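Pesticidal crystal protein Cry4Aa (Bacillus thuringiensis, PDB 2C9K) kills mosquito larvae by binding midgut epithelial cells and promoting their colloid-osmotic lysis, here as the functional toxin portion of a longer protoxin. Local coordinates at residues 464-467 and 473-476; 533-538 and 598-603. All blocks are in the same frame, centred on the assembly; numbering follows the deposited sequence.

Contact 1. Residues 464-467 and 473-476; sequences NTIY and QIPA
Ile474, between Gln473 and Pro475, carries this contact for 473-476 by laying its side chain against Asn464 and Ile466. Gln473 itself turns away and donates from NE2 to OE1 of Glu606. Ile474 then points toward 464-467, and its two branches have different targets. CG1 lies beside the backbone N and leads to CD1 in an extended line, chi2 -177°, which gives this branch its reach. CD1 sits 3.6 Å from the backbone O of Asn464. Next to that oxygen, CD1 also meets CG1 of Ile466 at 4.0 Å, and the two isoleucine side chains cross at about a right angle. The CG2 branch faces the amide of Asn464, with CG2 3.8 Å from OD1. The Asn464 side chain also crosses that of Ile474 at about a right angle, and its OD1 is the atom that meets the methyl. Its polar bonds go to other residues: ND2 donates to the backbone O of Thr509, and OD1 accepts from NZ of Lys478.

The setting is the C-terminal domain of the toxin, a sandwich of two beta-sheets. Strand 471-475 pairs antiparallel with strand 600-609, and Ile474 is backbone-bonded to Ile605 there. Loop 464-467 runs beside strand 505-511 of the facing sheet, where Ile466 is bonded to Gln511. Ile474 therefore reaches from one layer to the other.

Past Ile474, Pro475 touches Glu258 and Thr260, and Ala476 has left the strand.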
# COMPACT_ATOMS: atom_id res chain seq x y z
N ASN A 464 -5.92 16.12 1.94
CA ASN A 464 -7.20 15.43 2.09
C ASN A 464 -8.26 16.02 1.17
O ASN A 464 -9.42 16.13 1.55
CB ASN A 464 -7.72 15.53 3.53
CG ASN A 464 -7.05 14.54 4.46
OD1 ASN A 464 -6.76 13.42 4.07
ND2 ASN A 464 -6.82 14.96 5.70
N THR A 465 -7.88 16.40 -0.05
CA THR A 465 -8.87 17.02 -0.91
C THR A 465 -10.10 16.17 -1.20
O THR A 465 -10.04 14.94 -1.30
CB THR A 465 -8.26 17.49 -2.25
OG1 THR A 465 -8.12 16.38 -3.14
CG2 THR A 465 -6.90 18.12 -2.01
N ILE A 466 -11.22 16.87 -1.32
CA ILE A 466 -12.49 16.25 -1.62
C ILE A 466 -12.83 16.74 -3.01
O ILE A 466 -12.94 17.95 -3.24
CB ILE A 466 -13.55 16.71 -0.59
CG1 ILE A 466 -13.15 16.17 0.80
CG2 ILE A 466 -14.94 16.23 -1.00
CD1 ILE A 466 -14.04 16.57 1.94
N TYR A 467 -12.96 15.82 -3.95
CA TYR A 467 -13.27 16.18 -5.31
C TYR A 467 -14.78 16.28 -5.52
O TYR A 467 -15.56 15.79 -4.71
CB TYR A 467 -12.65 15.18 -6.28
CG TYR A 467 -11.14 15.08 -6.14
CD1 TYR A 467 -10.56 14.09 -5.35
CD2 TYR A 467 -10.31 16.00 -6.78
CE1 TYR A 467 -9.19 14.02 -5.19
CE2 TYR A 467 -8.93 15.95 -6.62
CZ TYR A 467 -8.37 14.96 -5.83
OH TYR A 467 -7.00 14.91 -5.68
N GLN A 473 -12.41 8.92 -1.64
CA GLN A 473 -12.20 7.94 -0.59
C GLN A 473 -11.09 8.45 0.32
O GLN A 473 -9.95 8.57 -0.12
CB GLN A 473 -11.79 6.61 -1.23
CG GLN A 473 -12.04 5.37 -0.40
CD GLN A 473 -11.87 4.10 -1.22
OE1 GLN A 473 -10.77 3.78 -1.66
NE2 GLN A 473 -12.97 3.39 -1.45
N ILE A 474 -11.43 8.79 1.56
CA ILE A 474 -10.44 9.29 2.52
C ILE A 474 -10.28 8.34 3.70
O ILE A 474 -11.14 8.28 4.58
CB ILE A 474 -10.82 10.67 3.09
CG1 ILE A 474 -10.87 11.72 1.98
CG2 ILE A 474 -9.78 11.09 4.13
CD1 ILE A 474 -11.16 13.12 2.47
N PRO A 475 -9.17 7.57 3.72
CA PRO A 475 -8.88 6.62 4.80
C PRO A 475 -9.01 7.31 6.16
O PRO A 475 -8.59 8.46 6.31
CB PRO A 475 -7.45 6.19 4.51
CG PRO A 475 -7.38 6.28 3.03
CD PRO A 475 -8.08 7.57 2.72
N ALA A 476 -9.57 6.62 7.14
CA ALA A 476 -9.74 7.19 8.47
C ALA A 476 -8.40 7.52 9.15
O ALA A 476 -8.33 8.36 10.04
CB ALA A 476 -10.55 6.25 9.35

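Contact 2. Residues 533-538 and 598-603; sequences TRAVIN and TTVLID
Thr598 gives its hydroxyl to the backbone of Thr533: OG1 donates to O across 2.9 Å. The donor lies in the plane of the carbonyl group, and the C=O...OG1 angle is 148°. Rotation about the first side-chain bond of Thr598 sets this up. At chi1 -62° OG1 stands opposite the carbonyl carbon of its own residue and faces 533-538. The methyl CG2 is then opposite the backbone N. It flanks the same acceptor, with CG2 3.6 Å from Thr533 O, so the oxygen has a donor and a methyl group beside it.

Thr533 uses its own hydroxyl differently. Its OG1 sits between backbone N and carbonyl carbon, chi1 51°, and accepts from the backbone N of Ser530. The two threonine side chains cross at a slant, and the 3.7 Å from Thr533 OG1 to Thr598 OG1 is a plain contact.

Further along, Ala535 and Val600 point at each other. Ala535 CB meets Val600 CG2 at 3.5 Å. Val600 has CG1 opposite its backbone N and CG2 beside it, which leaves CG2 as the branch that touches. Both residues also lie against Arg591 of strand 584-591, whose NH2 binds Thr598 O.

Strand 536-541 belongs to one sheet of the C-terminal beta-sandwich and strand 600-609 to the other. The contact spans the two layers where these strands begin.

No backbone-to-backbone bond joins the two segments. The in-plane bond favours one rotation of the Thr598 hydroxyl, while the methyl pair adds packing without direction. Neither depends on charge.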
# COMPACT_ATOMS: atom_id res chain seq x y z
N THR A 533 -27.31 -3.61 20.54
CA THR A 533 -26.14 -2.90 21.04
C THR A 533 -25.37 -2.18 19.93
O THR A 533 -24.14 -2.20 19.89
CB THR A 533 -25.21 -3.88 21.76
OG1 THR A 533 -24.95 -5.01 20.91
CG2 THR A 533 -25.84 -4.34 23.07
N ARG A 534 -26.10 -1.52 19.04
CA ARG A 534 -25.48 -0.80 17.94
C ARG A 534 -24.75 0.44 18.42
O ARG A 534 -25.24 1.18 19.28
CB ARG A 534 -26.55 -0.38 16.92
CG ARG A 534 -27.47 -1.49 16.49
CD ARG A 534 -28.73 -0.92 15.88
NE ARG A 534 -28.55 -0.54 14.49
CZ ARG A 534 -29.40 0.24 13.82
NH1 ARG A 534 -30.48 0.72 14.42
NH2 ARG A 534 -29.19 0.52 12.54
N ALA A 535 -23.57 0.67 17.86
CA ALA A 535 -22.79 1.85 18.21
C ALA A 535 -23.44 2.99 17.44
O ALA A 535 -24.00 2.78 16.36
CB ALA A 535 -21.35 1.67 17.78
N VAL A 536 -23.40 4.19 17.99
CA VAL A 536 -23.98 5.35 17.34
C VAL A 536 -22.86 6.32 17.04
O VAL A 536 -22.00 6.55 17.89
CB VAL A 536 -25.04 6.01 18.24
CG1 VAL A 536 -25.40 7.39 17.72
CG2 VAL A 536 -26.28 5.14 18.26
N ILE A 537 -22.86 6.90 15.84
CA ILE A 537 -21.82 7.84 15.44
C ILE A 537 -22.33 9.22 15.04
O ILE A 537 -23.19 9.35 14.18
CB ILE A 537 -21.04 7.27 14.27
CG1 ILE A 537 -22.03 6.78 13.20
CG2 ILE A 537 -20.12 6.17 14.77
CD1 ILE A 537 -21.40 6.02 12.06
N ASN A 538 -21.78 10.25 15.68
CA ASN A 538 -22.18 11.61 15.39
C ASN A 538 -21.04 12.36 14.72
O ASN A 538 -19.93 12.42 15.23
CB ASN A 538 -22.62 12.31 16.66
CG ASN A 538 -23.84 11.67 17.27
OD1 ASN A 538 -24.91 11.68 16.67
ND2 ASN A 538 -23.68 11.10 18.46
N THR A 598 -19.05 -3.17 22.08
CA THR A 598 -19.27 -3.28 20.64
C THR A 598 -18.13 -2.57 19.91
O THR A 598 -18.09 -1.35 19.85
CB THR A 598 -20.61 -2.66 20.22
OG1 THR A 598 -21.67 -3.37 20.85
CG2 THR A 598 -20.80 -2.75 18.72
N THR A 599 -17.22 -3.36 19.35
CA THR A 599 -16.07 -2.85 18.62
C THR A 599 -16.46 -2.34 17.23
O THR A 599 -17.17 -3.02 16.50
CB THR A 599 -14.98 -3.94 18.41
OG1 THR A 599 -14.41 -4.30 19.68
CG2 THR A 599 -13.89 -3.43 17.49
N VAL A 600 -15.98 -1.15 16.89
CA VAL A 600 -16.26 -0.56 15.58
C VAL A 600 -14.92 -0.19 14.94
O VAL A 600 -14.10 0.51 15.54
CB VAL A 600 -17.12 0.72 15.71
CG1 VAL A 600 -17.31 1.37 14.34
CG2 VAL A 600 -18.47 0.37 16.31
N LEU A 601 -14.69 -0.69 13.73
CA LEU A 601 -13.45 -0.39 13.04
C LEU A 601 -13.73 0.51 11.84
O LEU A 601 -14.40 0.11 10.89
CB LEU A 601 -12.76 -1.68 12.60
CG LEU A 601 -12.38 -2.62 13.74
CD1 LEU A 601 -11.73 -3.87 13.18
CD2 LEU A 601 -11.42 -1.92 14.70
N ILE A 602 -13.24 1.74 11.90
CA ILE A 602 -13.44 2.70 10.82
C ILE A 602 -12.35 2.58 9.76
O ILE A 602 -11.17 2.77 10.05
CB ILE A 602 -13.43 4.15 11.33
CG1 ILE A 602 -14.62 4.40 12.24
CG2 ILE A 602 -13.45 5.09 10.15
CD1 ILE A 602 -15.95 4.34 11.54
N ASP A 603 -12.77 2.30 8.53
CA ASP A 603 -11.84 2.16 7.42
C ASP A 603 -11.74 3.39 6.53
O ASP A 603 -10.74 4.12 6.56
CB ASP A 603 -12.23 0.93 6.59
CG ASP A 603 -11.42 0.79 5.34
OD1 ASP A 603 -10.19 1.05 5.39
OD2 ASP A 603 -12.00 0.39 4.30

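Both contacts are buried, with three of four touching residues buried in each, and link the two layers of the C-terminal sandwich, with centres about 20 Å apart. The centre of contact 1 is nearer the centre of the chain, about 16 Å against about 25 Å for contact 2. They share one sheet, in which strands 471-475 and 600-609 are antiparallel neighbours. Ala476 N and Asp603 O, 2.8 Å apart, probably form a hydrogen bond, and the Ala476 methyl packs on Ile602. In contact 1 the methyls of one long isoleucine rest on Asn464 oxygens and another isoleucine, with no hydrogen bond between the segments. Contact 2, at the strand starts, combines a side-chain to backbone bond with small methyl groups.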